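Local structure of beta-Lactamase/D-Alanine Carboxypeptidase (Pseudomonas syringae pv. tomato, 5EVI) at residues Leu12-Ala20 / Leu355-Ala363; Ala75-Asn84 / Pro251-Thr259. The protein is a class C beta-lactamase that probably hydrolyses beta-lactam antibiotics to substituted beta-amino acids. All blocks are in the same frame, centred on the assembly; numbering follows the deposited sequence.

Contact 1 of 2, residues Leu12-Ala20 / Leu355-Ala363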
loop_
_atom_site.group_PDB
_atom_site.type_symbol
_atom_site.label_atom_id
_atom_site.label_comp_id
_atom_site.label_asym_id
_atom_site.label_seq_id
_atom_site.Cartn_x
_atom_site.Cartn_y
_atom_site.Cartn_z
ATOM N N LEU D 12 21.151 -10.213 -16.106
ATOM C CA LEU D 12 19.883 -9.774 -15.526
ATOM C C LEU D 12 19.406 -8.443 -16.126
ATOM O O LEU D 12 18.217 -8.283 -16.379
ATOM C CB LEU D 12 19.993 -9.666 -14.003
ATOM C CG LEU D 12 18.708 -9.355 -13.229
ATOM C CD1 LEU D 12 17.626 -10.396 -13.488
ATOM C CD2 LEU D 12 19.016 -9.253 -11.743
ATOM N N ASP D 13 20.331 -7.505 -16.358
ATOM C CA ASP D 13 20.006 -6.212 -16.992
ATOM C C ASP D 13 19.229 -6.420 -18.302
ATOM O O ASP D 13 18.175 -5.807 -18.518
ATOM C CB ASP D 13 21.266 -5.367 -17.292
ATOM C CG ASP D 13 22.024 -4.916 -16.033
ATOM O OD1 ASP D 13 21.419 -4.801 -14.947
ATOM O OD2 ASP D 13 23.253 -4.677 -16.132
ATOM N N THR D 14 19.751 -7.292 -19.164
ATOM C CA THR D 14 19.124 -7.546 -20.464
ATOM C C THR D 14 17.760 -8.229 -20.311
ATOM O O THR D 14 16.811 -7.856 -20.989
ATOM C CB THR D 14 20.039 -8.370 -21.385
ATOM O OG1 THR D 14 20.523 -9.518 -20.677
ATOM C CG2 THR D 14 21.221 -7.521 -21.843
ATOM N N LEU D 15 17.666 -9.205 -19.408
ATOM C CA LEU D 15 16.385 -9.862 -19.122
ATOM C C LEU D 15 15.311 -8.872 -18.637
ATOM O O LEU D 15 14.194 -8.881 -19.145
ATOM C CB LEU D 15 16.560 -10.982 -18.097
ATOM C CG LEU D 15 17.312 -12.238 -18.553
ATOM C CD1 LEU D 15 17.729 -13.079 -17.356
ATOM C CD2 LEU D 15 16.479 -13.060 -19.529
ATOM N N VAL D 16 15.650 -8.020 -17.672
ATOM C CA VAL D 16 14.668 -7.062 -17.133
ATOM C C VAL D 16 14.246 -6.109 -18.246
ATOM O O VAL D 16 13.063 -5.852 -18.420
ATOM C CB VAL D 16 15.181 -6.274 -15.901
ATOM C CG1 VAL D 16 14.147 -5.240 -15.450
ATOM C CG2 VAL D 16 15.501 -7.214 -14.742
ATOM N N GLN D 17 15.223 -5.639 -19.023
ATOM C CA GLN D 17 14.967 -4.766 -20.157
ATOM C C GLN D 17 13.963 -5.375 -21.126
ATOM O O GLN D 17 12.985 -4.723 -21.502
ATOM C CB GLN D 17 16.269 -4.476 -20.897
ATOM C CG GLN D 17 16.155 -3.454 -22.012
ATOM C CD GLN D 17 17.511 -3.101 -22.567
ATOM O OE1 GLN D 17 18.269 -3.979 -22.986
ATOM N NE2 GLN D 17 17.840 -1.820 -22.547
ATOM N N THR D 18 14.204 -6.629 -21.511
ATOM C CA THR D 18 13.313 -7.339 -22.440
ATOM C C THR D 18 11.886 -7.362 -21.891
ATOM O O THR D 18 10.968 -6.888 -22.557
ATOM C CB THR D 18 13.808 -8.778 -22.731
ATOM O OG1 THR D 18 15.101 -8.711 -23.349
ATOM C CG2 THR D 18 12.838 -9.524 -23.650
ATOM N N GLU D 19 11.730 -7.861 -20.661
ATOM C CA GLU D 19 10.406 -7.988 -20.030
ATOM C C GLU D 19 9.741 -6.623 -19.809
ATOM O O GLU D 19 8.525 -6.496 -19.969
ATOM C CB GLU D 19 10.476 -8.704 -18.672
ATOM C CG GLU D 19 11.127 -10.078 -18.643
ATOM C CD GLU D 19 10.308 -11.201 -19.262
ATOM O OE1 GLU D 19 10.736 -12.361 -19.120
ATOM O OE2 GLU D 19 9.265 -10.959 -19.894
ATOM N N ALA D 20 10.538 -5.617 -19.441
ATOM C CA ALA D 20 10.014 -4.264 -19.214
ATOM C C ALA D 20 9.496 -3.661 -20.509
ATOM O O ALA D 20 8.327 -3.279 -20.589
ATOM C CB ALA D 20 11.068 -3.364 -18.603
ATOM N N LEU D 355 4.791 -9.442 -14.670
ATOM C CA LEU D 355 6.086 -8.779 -14.793
ATOM C C LEU D 355 6.985 -8.998 -13.572
ATOM O O LEU D 355 8.128 -9.431 -13.723
ATOM C CB LEU D 355 5.910 -7.272 -15.072
ATOM C CG LEU D 355 7.225 -6.488 -15.130
ATOM C CD1 LEU D 355 8.120 -7.085 -16.213
ATOM C CD2 LEU D 355 6.996 -5.002 -15.353
ATOM N N ALA D 356 6.494 -8.661 -12.380
ATOM C CA ALA D 356 7.297 -8.795 -11.163
ATOM C C ALA D 356 7.624 -10.275 -10.896
ATOM O O ALA D 356 8.762 -10.591 -10.580
ATOM C CB ALA D 356 6.609 -8.134 -9.972
ATOM N N TYR D 357 6.655 -11.176 -11.094
ATOM C CA TYR D 357 6.925 -12.622 -10.954
ATOM C C TYR D 357 8.079 -13.078 -11.885
ATOM O O TYR D 357 9.003 -13.775 -11.439
ATOM C CB TYR D 357 5.677 -13.469 -11.195
ATOM C CG TYR D 357 5.848 -14.932 -10.806
ATOM C CD1 TYR D 357 5.369 -15.405 -9.583
ATOM C CD2 TYR D 357 6.498 -15.843 -11.654
ATOM C CE1 TYR D 357 5.514 -16.728 -9.223
ATOM C CE2 TYR D 357 6.654 -17.174 -11.291
ATOM C CZ TYR D 357 6.162 -17.609 -10.082
ATOM O OH TYR D 357 6.318 -18.929 -9.731
ATOM N N ARG D 358 8.059 -12.643 -13.143
ATOM C CA ARG D 358 9.086 -13.070 -14.110
ATOM C C ARG D 358 10.453 -12.492 -13.763
ATOM O O ARG D 358 11.473 -13.215 -13.751
ATOM C CB ARG D 358 8.693 -12.692 -15.548
ATOM C CG ARG D 358 7.681 -13.645 -16.166
ATOM C CD ARG D 358 6.595 -12.949 -16.968
ATOM N NE ARG D 358 6.987 -12.594 -18.327
ATOM C CZ ARG D 358 6.487 -13.110 -19.463
ATOM N NH1 ARG D 358 6.954 -12.659 -20.623
ATOM N NH2 ARG D 358 5.551 -14.071 -19.474
ATOM N N ILE D 359 10.478 -11.193 -13.487
ATOM C CA ILE D 359 11.717 -10.519 -13.083
ATOM C C ILE D 359 12.347 -11.154 -11.836
ATOM O O ILE D 359 13.566 -11.399 -11.820
ATOM C CB ILE D 359 11.507 -9.005 -12.858
ATOM C CG1 ILE D 359 11.243 -8.301 -14.195
ATOM C CG2 ILE D 359 12.704 -8.409 -12.139
ATOM C CD1 ILE D 359 10.832 -6.841 -14.053
ATOM N N LEU D 360 11.536 -11.406 -10.812
ATOM C CA LEU D 360 12.044 -12.009 -9.568
ATOM C C LEU D 360 12.449 -13.466 -9.789
ATOM O O LEU D 360 13.432 -13.927 -9.199
ATOM C CB LEU D 360 11.058 -11.837 -8.386
ATOM C CG LEU D 360 10.974 -10.440 -7.719
ATOM C CD1 LEU D 360 10.275 -10.533 -6.363
ATOM C CD2 LEU D 360 12.347 -9.801 -7.549
ATOM N N GLN D 361 11.737 -14.175 -10.668
ATOM C CA GLN D 361 12.217 -15.474 -11.142
ATOM C C GLN D 361 13.589 -15.329 -11.843
ATOM O O GLN D 361 14.462 -16.145 -11.594
ATOM C CB GLN D 361 11.200 -16.162 -12.045
ATOM C CG GLN D 361 11.554 -17.600 -12.374
ATOM C CD GLN D 361 10.402 -18.360 -12.990
ATOM O OE1 GLN D 361 10.025 -19.422 -12.501
ATOM N NE2 GLN D 361 9.813 -17.803 -14.054
ATOM N N HIS D 362 13.788 -14.283 -12.663
ATOM C CA HIS D 362 15.106 -14.040 -13.298
ATOM C C HIS D 362 16.188 -13.691 -12.260
ATOM O O HIS D 362 17.343 -14.071 -12.443
ATOM C CB HIS D 362 15.119 -12.866 -14.305
ATOM C CG HIS D 362 14.183 -12.988 -15.464
ATOM N ND1 HIS D 362 14.008 -14.152 -16.182
ATOM C CD2 HIS D 362 13.430 -12.049 -16.085
ATOM C CE1 HIS D 362 13.140 -13.936 -17.157
ATOM N NE2 HIS D 362 12.774 -12.673 -17.114
ATOM N N ALA D 363 15.840 -12.911 -11.226
ATOM C CA ALA D 363 16.822 -12.457 -10.227
ATOM C C ALA D 363 17.370 -13.578 -9.335
ATOM O O ALA D 363 18.583 -13.626 -9.061
ATOM C CB ALA D 363 16.241 -11.328 -9.367
#
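Glu-19 reaches across to Arg-358 and His-362 because its CG stands anti to the carbonyl carbon (chi1 -55°) and its chain bends at chi2 (-73°). The contact pairs the N-terminal and C-terminal helices of the beta-lactamase fold, which run antiparallel along one face of the large antiparallel sheet, axes 10.0 Å apart. The carboxylate divides its work. Glu-19 OE1 accepts a hydrogen bond from His-362 NE2 (2.9 Å) on its anti lone pair, with the ring and carboxylate nearly coplanar. Arg-358, its guanidinium plane steep to the carboxylate, grips Glu-19 OE2 side-on in a salt bridge: NH1 lies 3.0 Å from that oxygen on the syn side, and NE meets it from above the carboxylate plane. Three N-H groups thus hold the carboxylate, which probably helps keep it ionised. Between this polar cluster and the sheet, Val-16 and Ile-359 cross at about a right angle, CG1 to CD1 3.9 Å, and both face the sheet, Val-16 on Ile-34 and Ile-359 on Ile-36 and Ile-339. At the far end Leu-12 CD1 packs 3.6 Å from His-362 CB. Leu-15 CB lies over one face of the His-362 imidazole, 4.1 Å from the ring centroid, and Arg-358 O sits over the opposite face.

Contact 2 of 2, residues Ala75-Asn84 / Pro251-Thr259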
loop_
_atom_site.group_PDB
_atom_site.type_symbol
_atom_site.label_atom_id
_atom_site.label_comp_id
_atom_site.label_asym_id
_atom_site.label_seq_id
_atom_site.Cartn_x
_atom_site.Cartn_y
_atom_site.Cartn_z
ATOM N N ALA D 75 -1.113 1.891 7.673
ATOM C CA ALA D 75 -1.114 0.738 8.561
ATOM C C ALA D 75 0.135 0.700 9.443
ATOM O O ALA D 75 0.045 0.442 10.630
ATOM C CB ALA D 75 -1.270 -0.549 7.760
ATOM N N THR D 76 1.292 1.000 8.869
ATOM C CA THR D 76 2.511 1.123 9.657
ATOM C C THR D 76 2.379 2.244 10.699
ATOM O O THR D 76 2.762 2.057 11.857
ATOM C CB THR D 76 3.738 1.300 8.765
ATOM O OG1 THR D 76 3.679 0.340 7.690
ATOM C CG2 THR D 76 5.011 1.116 9.594
ATOM N N LEU D 77 1.752 3.362 10.327
ATOM C CA LEU D 77 1.520 4.465 11.291
ATOM C C LEU D 77 0.703 3.961 12.479
ATOM O O LEU D 77 1.078 4.178 13.631
ATOM C CB LEU D 77 0.796 5.639 10.626
ATOM C CG LEU D 77 0.820 6.980 11.365
ATOM C CD1 LEU D 77 2.157 7.678 11.134
ATOM C CD2 LEU D 77 -0.335 7.867 10.911
ATOM N N ALA D 78 -0.396 3.265 12.199
ATOM C CA ALA D 78 -1.240 2.702 13.273
ATOM C C ALA D 78 -0.503 1.663 14.150
ATOM O O ALA D 78 -0.621 1.689 15.388
ATOM C CB ALA D 78 -2.497 2.103 12.685
ATOM N N THR D 79 0.272 0.767 13.530
ATOM C CA THR D 79 1.027 -0.226 14.315
ATOM C C THR D 79 2.239 0.384 15.035
ATOM O O THR D 79 2.728 -0.191 16.005
ATOM C CB THR D 79 1.511 -1.428 13.477
ATOM O OG1 THR D 79 2.443 -0.985 12.489
ATOM C CG2 THR D 79 0.328 -2.160 12.831
ATOM N N TRP D 80 2.727 1.529 14.555
ATOM C CA TRP D 80 3.778 2.269 15.260
ATOM C C TRP D 80 3.172 2.931 16.507
ATOM O O TRP D 80 3.795 2.933 17.563
ATOM C CB TRP D 80 4.428 3.297 14.334
ATOM C CG TRP D 80 5.745 3.884 14.794
ATOM C CD1 TRP D 80 6.733 3.259 15.496
ATOM C CD2 TRP D 80 6.221 5.205 14.522
ATOM N NE1 TRP D 80 7.792 4.118 15.695
ATOM C CE2 TRP D 80 7.505 5.318 15.102
ATOM C CE3 TRP D 80 5.686 6.307 13.844
ATOM C CZ2 TRP D 80 8.253 6.498 15.038
ATOM C CZ3 TRP D 80 6.425 7.471 13.773
ATOM C CH2 TRP D 80 7.695 7.564 14.363
ATOM N N ALA D 81 1.955 3.464 16.389
ATOM C CA ALA D 81 1.214 3.953 17.565
ATOM C C ALA D 81 1.009 2.839 18.605
ATOM O O ALA D 81 1.213 3.064 19.803
ATOM C CB ALA D 81 -0.122 4.557 17.154
ATOM N N GLN D 82 0.635 1.647 18.133
ATOM C CA GLN D 82 0.485 0.454 18.987
ATOM C C GLN D 82 1.788 0.037 19.679
ATOM O O GLN D 82 1.780 -0.329 20.857
ATOM C CB GLN D 82 -0.046 -0.744 18.184
ATOM C CG GLN D 82 -0.402 -1.951 19.049
ATOM C CD GLN D 82 -1.118 -3.049 18.287
ATOM O OE1 GLN D 82 -0.915 -3.222 17.085
ATOM N NE2 GLN D 82 -1.949 -3.811 18.989
ATOM N N ALA D 83 2.889 0.073 18.932
ATOM C CA ALA D 83 4.223 -0.229 19.469
ATOM C C ALA D 83 4.670 0.739 20.572
ATOM O O ALA D 83 5.448 0.354 21.442
ATOM C CB ALA D 83 5.251 -0.239 18.347
ATOM N N ASN D 84 4.182 1.983 20.520
ATOM C CA ASN D 84 4.431 3.001 21.554
ATOM C C ASN D 84 3.335 3.105 22.635
ATOM O O ASN D 84 3.275 4.094 23.369
ATOM C CB ASN D 84 4.657 4.366 20.884
ATOM C CG ASN D 84 6.015 4.467 20.224
ATOM O OD1 ASN D 84 7.022 4.682 20.897
ATOM N ND2 ASN D 84 6.053 4.308 18.907
ATOM N N PRO D 251 10.386 -0.468 18.930
ATOM C CA PRO D 251 9.022 -0.063 18.546
ATOM C C PRO D 251 8.789 0.026 17.036
ATOM O O PRO D 251 7.753 -0.432 16.559
ATOM C CB PRO D 251 8.854 1.310 19.205
ATOM C CG PRO D 251 9.766 1.268 20.387
ATOM C CD PRO D 251 10.948 0.439 19.950
ATOM N N LEU D 252 9.727 0.605 16.291
ATOM C CA LEU D 252 9.539 0.746 14.834
ATOM C C LEU D 252 9.743 -0.573 14.100
ATOM O O LEU D 252 9.041 -0.848 13.126
ATOM C CB LEU D 252 10.460 1.829 14.245
ATOM C CG LEU D 252 10.197 2.213 12.784
ATOM C CD1 LEU D 252 8.720 2.386 12.453
ATOM C CD2 LEU D 252 10.956 3.488 12.452
ATOM N N GLN D 253 10.710 -1.364 14.557
ATOM C CA GLN D 253 10.843 -2.775 14.147
ATOM C C GLN D 253 9.545 -3.535 14.340
ATOM O O GLN D 253 9.041 -4.157 13.422
ATOM C CB GLN D 253 11.951 -3.492 14.943
ATOM C CG GLN D 253 13.367 -3.128 14.524
ATOM C CD GLN D 253 13.894 -3.947 13.354
ATOM O OE1 GLN D 253 14.540 -3.417 12.448
ATOM N NE2 GLN D 253 13.625 -5.258 13.376
ATOM N N ARG D 254 9.007 -3.492 15.549
ATOM C CA ARG D 254 7.709 -4.119 15.827
ATOM C C ARG D 254 6.599 -3.604 14.903
ATOM O O ARG D 254 5.771 -4.400 14.446
ATOM C CB ARG D 254 7.318 -3.885 17.276
ATOM C CG ARG D 254 6.039 -4.573 17.650
ATOM C CD ARG D 254 5.405 -3.997 18.886
ATOM N NE ARG D 254 4.017 -4.432 18.988
ATOM C CZ ARG D 254 3.263 -4.277 20.066
ATOM N NH1 ARG D 254 2.018 -4.714 20.042
ATOM N NH2 ARG D 254 3.749 -3.719 21.176
ATOM N N ALA D 255 6.581 -2.283 14.671
ATOM C CA ALA D 255 5.600 -1.632 13.764
ATOM C C ALA D 255 5.614 -2.214 12.376
ATOM O O ALA D 255 4.558 -2.526 11.835
ATOM C CB ALA D 255 5.813 -0.126 13.689
ATOM N N LEU D 256 6.793 -2.353 11.777
ATOM C CA LEU D 256 6.874 -2.944 10.438
ATOM C C LEU D 256 6.367 -4.396 10.427
ATOM O O LEU D 256 5.636 -4.781 9.526
ATOM C CB LEU D 256 8.309 -2.894 9.902
ATOM C CG LEU D 256 8.917 -1.492 9.730
ATOM C CD1 LEU D 256 10.432 -1.539 9.919
ATOM C CD2 LEU D 256 8.544 -0.862 8.400
ATOM N N SER D 257 6.760 -5.184 11.432
ATOM C CA SER D 257 6.429 -6.611 11.493
ATOM C C SER D 257 4.927 -6.842 11.722
ATOM O O SER D 257 4.306 -7.715 11.080
ATOM C CB SER D 257 7.242 -7.273 12.609
ATOM O OG SER D 257 6.995 -8.657 12.657
ATOM N N ASP D 258 4.333 -6.044 12.615
ATOM C CA ASP D 258 2.904 -6.232 12.975
ATOM C C ASP D 258 1.912 -5.946 11.829
ATOM O O ASP D 258 0.809 -6.521 11.804
ATOM C CB ASP D 258 2.517 -5.435 14.240
ATOM C CG ASP D 258 3.245 -5.932 15.513
ATOM O OD1 ASP D 258 3.909 -6.997 15.439
ATOM O OD2 ASP D 258 3.162 -5.254 16.582
ATOM N N THR D 259 2.287 -5.097 10.871
ATOM C CA THR D 259 1.457 -4.907 9.673
ATOM C C THR D 259 1.352 -6.181 8.816
ATOM O O THR D 259 0.369 -6.329 8.132
ATOM C CB THR D 259 1.898 -3.729 8.770
ATOM O OG1 THR D 259 3.206 -3.981 8.229
ATOM C CG2 THR D 259 1.882 -2.389 9.542
HETATM O O HOH W 1 4.770 -2.121 6.704
#
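Trp-80 and Ala-255 mark where the helices at 75-83 and 251-258 pass each other, axes 8.0 Å apart at 133° between their directions, a close approach that small residues permit. Ala-255 CB sits 3.5 Å from Trp-80 CA, and Ala-83 CB rests against Pro-251 O and the proline ring. With its CG anti to the backbone N (chi1 -165°), Trp-80 swings its indole out beside Leu-252, whose CD1 lies over the five-membered ring, 3.8 Å from that centroid: a CH-pi contact. Ala-185 of helix 174-186 touches both side chains. The extended Arg-254 chain lays CD against Ala-83 CB, and one face of its guanidinium lies over Ala-83 CA and Gln-82 O; a salt bridge within the helix, Arg-254 NE to Asp-258 OD2 at 2.7 Å, holds it there. Toward Ala-75, Thr-259 CG2 wedges between Thr-76 and Thr-79, 3.3 Å from Thr-79 OG1. Thr-79 OG1 donates to Ala-255 O at 2.7 Å. A water donates to both Thr-76 OG1 and Thr-259 OG1, hydroxyls that also bond to Thr-72 O and Leu-256 O, respectively. One hydroxyl-to-carbonyl bond and a shared water thus link the helices near Thr-259, while alanine methyls packed on the opposing backbone carry the crossing.

Contacts 1 and 2 occupy different parts of one beta-lactamase fold, their centres 32 Å apart and their nearest atoms about 17 Å apart, with no touch. Contact 1 brings the two chain ends together against the sheet; contact 2 joins two helices from the intervening chain, packed among helices 156-169, 174-186 and 232-243. Helix 70-83 of contact 2 also bears on the likely active site: Ser-68, just ahead of the helix, and Lys-71 in its first turn fit the SxxK pattern of serine beta-lactamases, with Tyr-154 and Lys-318 probably completing the set. Ala-75 lies near that group without touching it. The centre of contact 1 is about 22 Å from the centre of the chain, that of contact 2 about 15 Å.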